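Local coordinates for polyhedrin (Simulium ubiquitum cypovirus, PDB 5A9A), which forms the crystalline lattice of cypovirus polyhedra, the occlusion bodies in which virus particles are probably embedded and protected outside the insect host, at residues 37-42 / 47-52. Numbering follows the deposited sequence.
Sequences AIIFIY and YRLIDY
The beta hairpin of strands 34-41 and 47-54 shows how one antiparallel pair can serve two different layers, as Ile38 and Phe40 stand beside Ile50 and Arg48 on one side of the sheet while Ile39 and Ile41 meet Leu49 and Tyr47 on the other. Two hydrogen-bonded pairs, Ile38 with Ile50 and Phe40 with Arg48, supply four backbone bonds; the shortest runs from Ile50 N to Ile38 O at 2.8 Å and is nearly straight (174°).

The side-chain hydrogen bond between the two segments lies near the turn. Arg48 NE donates to Tyr42 OH at 2.9 Å, a bent bond (137°), with the hydroxyl oxygen tilted out of the guanidinium plane. The arginine chain runs extended and then bends at chi3 (61°), which swings its head across the phenol and alongside the Phe40 ring, whose CD2 lies 3.7 Å from Arg48 NH2. That nitrogen also bonds Asp66 O, and Tyr42 OH bonds Met67 O, so both polar ends are fixed by backbone carbonyls as well. Beyond them, Ile50 CD1 reaches the edge of the Phe40 ring, 3.8 Å from Phe40 CE2, and Ile38 CG1 packs 3.7 Å from Tyr52 CE1.

On the reverse face Ile41 lies beside Tyr47, pointing the same way, with Ile41 CG1 3.7 Å from Tyr47 CE2, while Ile39 CG1 meets Leu49 CD1 at 3.7 Å. Helix 211-221 covers this side through Tyr47 and Leu49, whereas Phe62 of strand 57-62 packs against Ile38, Phe40 and Ile50; in the sheet, the hairpin sits between strands 105-111 and 201-208.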
loop_
_atom_site.group_PDB
_atom_site.type_symbol
_atom_site.label_atom_id
_atom_site.label_comp_id
_atom_site.label_asym_id
_atom_site.label_seq_id
_atom_site.Cartn_x
_atom_site.Cartn_y
_atom_site.Cartn_z
ATOM N N ALA A 37 14.200 -10.613 -1.956
ATOM C CA ALA A 37 13.975 -11.196 -0.638
ATOM C C ALA A 37 14.656 -10.355 0.436
ATOM O O ALA A 37 15.882 -10.204 0.433
ATOM C CB ALA A 37 14.489 -12.628 -0.594
ATOM N N ILE A 38 13.855 -9.788 1.334
ATOM C CA ILE A 38 14.382 -9.114 2.512
ATOM C C ILE A 38 14.435 -10.129 3.643
ATOM O O ILE A 38 13.408 -10.692 4.022
ATOM C CB ILE A 38 13.487 -7.943 2.960
ATOM C CG1 ILE A 38 13.163 -7.018 1.783
ATOM C CG2 ILE A 38 14.159 -7.171 4.086
ATOM C CD1 ILE A 38 14.363 -6.299 1.197
ATOM N N ILE A 39 15.630 -10.366 4.176
ATOM C CA ILE A 39 15.816 -11.372 5.213
ATOM C C ILE A 39 16.406 -10.759 6.479
ATOM O O ILE A 39 17.509 -10.211 6.457
ATOM C CB ILE A 39 16.761 -12.491 4.734
ATOM C CG1 ILE A 39 16.354 -12.964 3.338
ATOM C CG2 ILE A 39 16.754 -13.646 5.728
ATOM C CD1 ILE A 39 17.389 -13.834 2.668
ATOM N N PHE A 40 15.668 -10.857 7.581
ATOM C CA PHE A 40 16.156 -10.381 8.869
ATOM C C PHE A 40 16.733 -11.535 9.679
ATOM O O PHE A 40 16.206 -12.647 9.650
ATOM C CB PHE A 40 15.030 -9.715 9.659
ATOM C CG PHE A 40 14.506 -8.455 9.030
ATOM C CD1 PHE A 40 15.113 -7.234 9.283
ATOM C CD2 PHE A 40 13.403 -8.491 8.194
ATOM C CE1 PHE A 40 14.628 -6.071 8.709
ATOM C CE2 PHE A 40 12.915 -7.333 7.616
ATOM C CZ PHE A 40 13.528 -6.122 7.874
ATOM N N ILE A 41 17.817 -11.262 10.397
ATOM C CA ILE A 41 18.412 -12.239 11.300
ATOM C C ILE A 41 18.138 -11.809 12.733
ATOM O O ILE A 41 18.248 -10.626 13.055
ATOM C CB ILE A 41 19.934 -12.347 11.094
ATOM C CG1 ILE A 41 20.257 -12.506 9.608
ATOM C CG2 ILE A 41 20.490 -13.515 11.900
ATOM C CD1 ILE A 41 21.735 -12.641 9.315
ATOM N N TYR A 42 17.789 -12.763 13.590
ATOM C CA TYR A 42 17.389 -12.440 14.957
ATOM C C TYR A 42 18.300 -13.048 16.019
ATOM O O TYR A 42 19.196 -13.837 15.712
ATOM C CB TYR A 42 15.932 -12.852 15.177
ATOM C CG TYR A 42 14.989 -12.017 14.347
ATOM C CD1 TYR A 42 14.688 -12.368 13.036
ATOM C CD2 TYR A 42 14.433 -10.856 14.859
ATOM C CE1 TYR A 42 13.843 -11.598 12.268
ATOM C CE2 TYR A 42 13.583 -10.078 14.100
ATOM C CZ TYR A 42 13.292 -10.452 12.805
ATOM O OH TYR A 42 12.453 -9.676 12.042
ATOM N N TYR A 47 15.641 -16.785 11.042
ATOM C CA TYR A 47 15.392 -15.785 10.015
ATOM C C TYR A 47 13.910 -15.510 9.797
ATOM O O TYR A 47 13.061 -16.366 10.030
ATOM C CB TYR A 47 16.012 -16.248 8.694
ATOM C CG TYR A 47 17.469 -16.619 8.818
ATOM C CD1 TYR A 47 17.847 -17.905 9.180
ATOM C CD2 TYR A 47 18.467 -15.682 8.584
ATOM C CE1 TYR A 47 19.176 -18.248 9.300
ATOM C CE2 TYR A 47 19.797 -16.015 8.704
ATOM C CZ TYR A 47 20.148 -17.301 9.061
ATOM O OH TYR A 47 21.477 -17.638 9.183
ATOM N N ARG A 48 13.617 -14.296 9.344
ATOM C CA ARG A 48 12.293 -13.948 8.856
ATOM C C ARG A 48 12.459 -13.365 7.462
ATOM O O ARG A 48 13.142 -12.356 7.287
ATOM C CB ARG A 48 11.616 -12.938 9.781
ATOM C CG ARG A 48 10.167 -12.653 9.424
ATOM C CD ARG A 48 9.535 -11.682 10.408
ATOM N NE ARG A 48 10.212 -10.388 10.409
ATOM C CZ ARG A 48 9.615 -9.218 10.194
ATOM N NH1 ARG A 48 8.303 -9.154 9.986
ATOM N NH2 ARG A 48 10.328 -8.101 10.215
ATOM N N LEU A 49 11.844 -14.008 6.475
ATOM C CA LEU A 49 12.063 -13.656 5.077
ATOM C C LEU A 49 10.800 -13.098 4.438
ATOM O O LEU A 49 9.736 -13.714 4.495
ATOM C CB LEU A 49 12.547 -14.886 4.302
ATOM C CG LEU A 49 12.988 -14.666 2.851
ATOM C CD1 LEU A 49 13.992 -15.730 2.441
ATOM C CD2 LEU A 49 11.796 -14.656 1.905
ATOM N N ILE A 50 10.924 -11.926 3.824
ATOM C CA ILE A 50 9.798 -11.306 3.137
ATOM C C ILE A 50 10.065 -11.241 1.640
ATOM O O ILE A 50 11.014 -10.602 1.189
ATOM C CB ILE A 50 9.499 -9.903 3.680
ATOM C CG1 ILE A 50 9.295 -9.961 5.197
ATOM C CG2 ILE A 50 8.266 -9.325 3.006
ATOM C CD1 ILE A 50 10.578 -9.834 5.993
ATOM N N ASP A 51 9.200 -11.905 0.881
ATOM C CA ASP A 51 9.399 -12.102 -0.547
ATOM C C ASP A 51 8.573 -11.110 -1.365
ATOM O O ASP A 51 7.346 -11.081 -1.265
ATOM C CB ASP A 51 9.024 -13.543 -0.905
ATOM C CG ASP A 51 9.021 -13.801 -2.400
ATOM O OD1 ASP A 51 9.805 -13.153 -3.119
ATOM O OD2 ASP A 51 8.231 -14.656 -2.856
ATOM N N TYR A 52 9.256 -10.302 -2.173
ATOM C CA TYR A 52 8.604 -9.291 -3.001
ATOM C C TYR A 52 8.735 -9.633 -4.480
ATOM O O TYR A 52 9.749 -10.188 -4.908
ATOM C CB TYR A 52 9.249 -7.915 -2.797
ATOM C CG TYR A 52 9.002 -7.248 -1.460
ATOM C CD1 TYR A 52 9.809 -7.519 -0.365
ATOM C CD2 TYR A 52 7.990 -6.306 -1.309
ATOM C CE1 TYR A 52 9.596 -6.897 0.854
ATOM C CE2 TYR A 52 7.771 -5.679 -0.097
ATOM C CZ TYR A 52 8.578 -5.978 0.980
ATOM O OH TYR A 52 8.364 -5.352 2.186
#